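PDB 4AMF: PHOX from Pseudomonas fluorescens, which hydrolyses phosphate monoesters as an alkaline phosphatase, using a cofactor of iron and calcium ions in a beta-propeller. Local coordinates for residues 185-190 with 246-251. Residues are numbered along the deposited sequence; the frame is centred on the assembly and turned at random.
Sequences YLTCEE and VEIDPF. With FEO (mu-oxo-diiron), chain I; ACP (phosphomethylphosphonic acid adenylate ester), chain C.
Tyr185 and Ile248 run side by side on one face of an antiparallel strand pair in the PhoX beta-propeller, with Ile248 CD1 at the edge of the tyrosine ring, near its plane, 4.2 Å from CD2. The same methyl meets Thr187 CG2 at 3.7 Å, so it bridges two side chains of the neighbouring strand. With OG1 anti to the backbone N (chi1 -176°), Thr187 turns CG2 to this apolar row and to Val246 CB, while its hydroxyl hydrogen-bonds Asn84 and Asn174. Val115 of strand 114-123 covers Tyr185, Thr187 and Ile248. On the other face Leu186 CD2 leans over the aliphatic stem of Glu247, 3.8 Å from CG; beyond it, OE1 of the extended glutamate forms a salt bridge with Arg260 and OE2 a hydrogen bond with Thr184. Glu189 slants across Val246, OE2 lying 3.5 Å from CG2, and that oxygen is held by Lys259 and Thr171. Paired backbone bonds tie Tyr185 to Ile248 and Thr187 to Val246; Val246 N reaches Thr187 O at 2.8 Å. Just past the strand, Glu190 bridges the diiron centre, OE1 on iron FE1 at 2.1 Å and OE2 on iron FE2 at 2.0 Å, where the substrate analogue's terminal phosphonate also binds. The buried carboxylates of Glu189 and Glu247 are thus paired with bases, whereas Glu190 spends both oxygens on iron.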
loop_
_atom_site.group_PDB
_atom_site.type_symbol
_atom_site.label_atom_id
_atom_site.label_comp_id
_atom_site.label_asym_id
_atom_site.label_seq_id
_atom_site.Cartn_x
_atom_site.Cartn_y
_atom_site.Cartn_z
ATOM N N TYR A 185 1.618 -0.833 -14.088
ATOM C CA TYR A 185 1.487 -0.428 -12.702
ATOM C C TYR A 185 0.366 -1.187 -12.063
ATOM O O TYR A 185 -0.690 -1.311 -12.677
ATOM C CB TYR A 185 1.168 1.087 -12.649
ATOM C CG TYR A 185 1.092 1.677 -11.264
ATOM C CD1 TYR A 185 2.200 1.690 -10.435
ATOM C CD2 TYR A 185 -0.113 2.136 -10.744
ATOM C CE1 TYR A 185 2.165 2.316 -9.195
ATOM C CE2 TYR A 185 -0.172 2.742 -9.500
ATOM C CZ TYR A 185 0.962 2.786 -8.704
ATOM O OH TYR A 185 0.948 3.352 -7.453
ATOM N N LEU A 186 0.579 -1.677 -10.851
ATOM C CA LEU A 186 -0.472 -2.362 -10.123
ATOM C C LEU A 186 -0.851 -1.469 -8.953
ATOM O O LEU A 186 0.034 -0.984 -8.230
ATOM C CB LEU A 186 -0.022 -3.708 -9.593
ATOM C CG LEU A 186 0.531 -4.668 -10.638
ATOM C CD1 LEU A 186 0.947 -5.983 -9.965
ATOM C CD2 LEU A 186 -0.481 -4.956 -11.730
ATOM N N THR A 187 -2.140 -1.291 -8.721
ATOM C CA THR A 187 -2.645 -0.487 -7.608
ATOM C C THR A 187 -3.553 -1.387 -6.834
ATOM O O THR A 187 -4.284 -2.185 -7.431
ATOM C CB THR A 187 -3.289 0.836 -8.043
ATOM O OG1 THR A 187 -3.644 1.568 -6.865
ATOM C CG2 THR A 187 -4.507 0.674 -8.922
ATOM N N CYS A 188 -3.534 -1.250 -5.522
ATOM C CA CYS A 188 -4.160 -2.173 -4.595
ATOM C C CYS A 188 -5.273 -1.567 -3.807
ATOM O O CYS A 188 -5.026 -0.589 -3.101
ATOM C CB CYS A 188 -3.059 -2.687 -3.675
ATOM S SG CYS A 188 -1.870 -3.742 -4.525
ATOM N N GLU A 189 -6.496 -2.152 -3.895
ATOM C CA GLU A 189 -7.672 -1.684 -3.137
ATOM C C GLU A 189 -7.612 -2.348 -1.771
ATOM O O GLU A 189 -7.674 -3.582 -1.679
ATOM C CB GLU A 189 -8.969 -2.053 -3.881
ATOM C CG GLU A 189 -9.034 -1.372 -5.229
ATOM C CD GLU A 189 -10.068 -1.882 -6.212
ATOM O OE1 GLU A 189 -10.731 -2.918 -5.951
ATOM O OE2 GLU A 189 -10.262 -1.180 -7.229
ATOM N N GLU A 190 -7.466 -1.538 -0.723
ATOM C CA GLU A 190 -7.306 -2.011 0.638
ATOM C C GLU A 190 -8.599 -1.860 1.438
ATOM O O GLU A 190 -9.442 -2.770 1.408
ATOM C CB GLU A 190 -6.131 -1.329 1.305
ATOM C CG GLU A 190 -5.793 -1.851 2.687
ATOM C CD GLU A 190 -4.912 -0.908 3.473
ATOM O OE1 GLU A 190 -4.947 0.315 3.193
ATOM O OE2 GLU A 190 -4.138 -1.390 4.332
ATOM N N VAL A 246 -5.473 -3.822 -9.414
ATOM C CA VAL A 246 -5.863 -3.206 -10.685
ATOM C C VAL A 246 -4.607 -2.873 -11.469
ATOM O O VAL A 246 -3.663 -2.330 -10.916
ATOM C CB VAL A 246 -6.712 -1.936 -10.435
ATOM C CG1 VAL A 246 -7.233 -1.367 -11.761
ATOM C CG2 VAL A 246 -7.890 -2.238 -9.511
ATOM N N GLU A 247 -4.566 -3.271 -12.731
ATOM C CA GLU A 247 -3.408 -3.036 -13.583
ATOM C C GLU A 247 -3.684 -1.835 -14.483
ATOM O O GLU A 247 -4.718 -1.762 -15.157
ATOM C CB GLU A 247 -3.099 -4.285 -14.417
ATOM C CG GLU A 247 -1.809 -4.228 -15.185
ATOM C CD GLU A 247 -1.413 -5.550 -15.802
ATOM O OE1 GLU A 247 -2.223 -6.508 -15.774
ATOM O OE2 GLU A 247 -0.333 -5.579 -16.428
ATOM N N ILE A 248 -2.711 -0.915 -14.528
ATOM C CA ILE A 248 -2.787 0.316 -15.303
ATOM C C ILE A 248 -1.565 0.406 -16.203
ATOM O O ILE A 248 -0.451 0.145 -15.739
ATOM C CB ILE A 248 -2.846 1.543 -14.333
ATOM C CG1 ILE A 248 -4.151 1.574 -13.507
ATOM C CG2 ILE A 248 -2.657 2.887 -15.076
ATOM C CD1 ILE A 248 -4.046 2.328 -12.193
ATOM N N ASP A 249 -1.752 0.921 -17.431
ATOM C CA ASP A 249 -0.636 1.186 -18.349
ATOM C C ASP A 249 -0.380 2.693 -18.303
ATOM O O ASP A 249 -1.172 3.428 -18.880
ATOM C CB ASP A 249 -1.012 0.772 -19.772
ATOM C CG ASP A 249 0.105 0.987 -20.768
ATOM O OD1 ASP A 249 1.153 1.525 -20.369
ATOM O OD2 ASP A 249 -0.062 0.573 -21.946
ATOM N N PRO A 250 0.691 3.173 -17.646
ATOM C CA PRO A 250 0.918 4.626 -17.578
ATOM C C PRO A 250 1.310 5.283 -18.881
ATOM O O PRO A 250 1.166 6.496 -18.998
ATOM C CB PRO A 250 2.038 4.771 -16.551
ATOM C CG PRO A 250 2.777 3.489 -16.641
ATOM C CD PRO A 250 1.763 2.429 -16.968
ATOM N N PHE A 251 1.830 4.495 -19.840
ATOM C CA PHE A 251 2.226 5.039 -21.114
ATOM C C PHE A 251 1.075 5.142 -22.109
ATOM O O PHE A 251 1.306 5.609 -23.219
ATOM C CB PHE A 251 3.403 4.265 -21.695
ATOM C CG PHE A 251 4.671 4.472 -20.909
ATOM C CD1 PHE A 251 5.501 5.553 -21.171
ATOM C CD2 PHE A 251 5.026 3.602 -19.897
ATOM C CE1 PHE A 251 6.674 5.738 -20.448
ATOM C CE2 PHE A 251 6.225 3.759 -19.218
ATOM C CZ PHE A 251 7.023 4.842 -19.474
HETATM FE FE1 FEO I . -3.410 1.730 3.404
HETATM FE FE2 FEO I . -2.459 -0.853 5.357
HETATM O O FEO I . -2.048 0.808 4.416
HETATM P PG ACP C . -3.639 1.818 6.629
HETATM O O1G ACP C . -2.264 2.604 6.759
HETATM O O2G ACP C . -4.362 2.270 5.224
HETATM O O3G ACP C . -3.422 0.276 6.767
HETATM P PB ACP C . -3.773 2.517 9.453
HETATM O O1B ACP C . -2.684 1.536 9.624
HETATM O O2B ACP C . -3.488 4.035 9.520
HETATM C C3B ACP C . -4.700 2.200 7.997
HETATM P PA ACP C . -5.618 2.864 11.688
HETATM O O1A ACP C . -6.535 3.797 10.998
HETATM O O2A ACP C . -4.836 3.280 12.894
HETATM O O3A ACP C . -4.676 2.139 10.681
HETATM O "O5'" ACP C . -6.502 1.595 12.274
HETATM C "C5'" ACP C . -5.871 0.378 12.702
HETATM C "C4'" ACP C . -6.455 -0.812 11.984
HETATM O "O4'" ACP C . -7.804 -1.023 12.447
HETATM C "C3'" ACP C . -6.535 -0.782 10.460
HETATM O "O3'" ACP C . -6.269 -2.085 9.934
HETATM C "C2'" ACP C . -7.962 -0.295 10.207
HETATM O "O2'" ACP C . -8.425 -0.721 8.932
HETATM C "C1'" ACP C . -8.723 -0.942 11.371
HETATM N N9 ACP C . -9.895 -0.206 11.830
HETATM C C8 ACP C . -10.059 1.155 11.896
HETATM N N7 ACP C . -11.223 1.532 12.363
HETATM C C5 ACP C . -11.877 0.336 12.621
HETATM C C6 ACP C . -13.182 0.043 13.072
HETATM N N6 ACP C . -14.123 0.969 13.282
HETATM N N1 ACP C . -13.520 -1.261 13.209
HETATM C C2 ACP C . -12.618 -2.197 12.893
HETATM N N3 ACP C . -11.371 -2.037 12.436
HETATM C C4 ACP C . -11.064 -0.744 12.314
HETATM O O HOH W 1 -1.722 3.345 3.572
#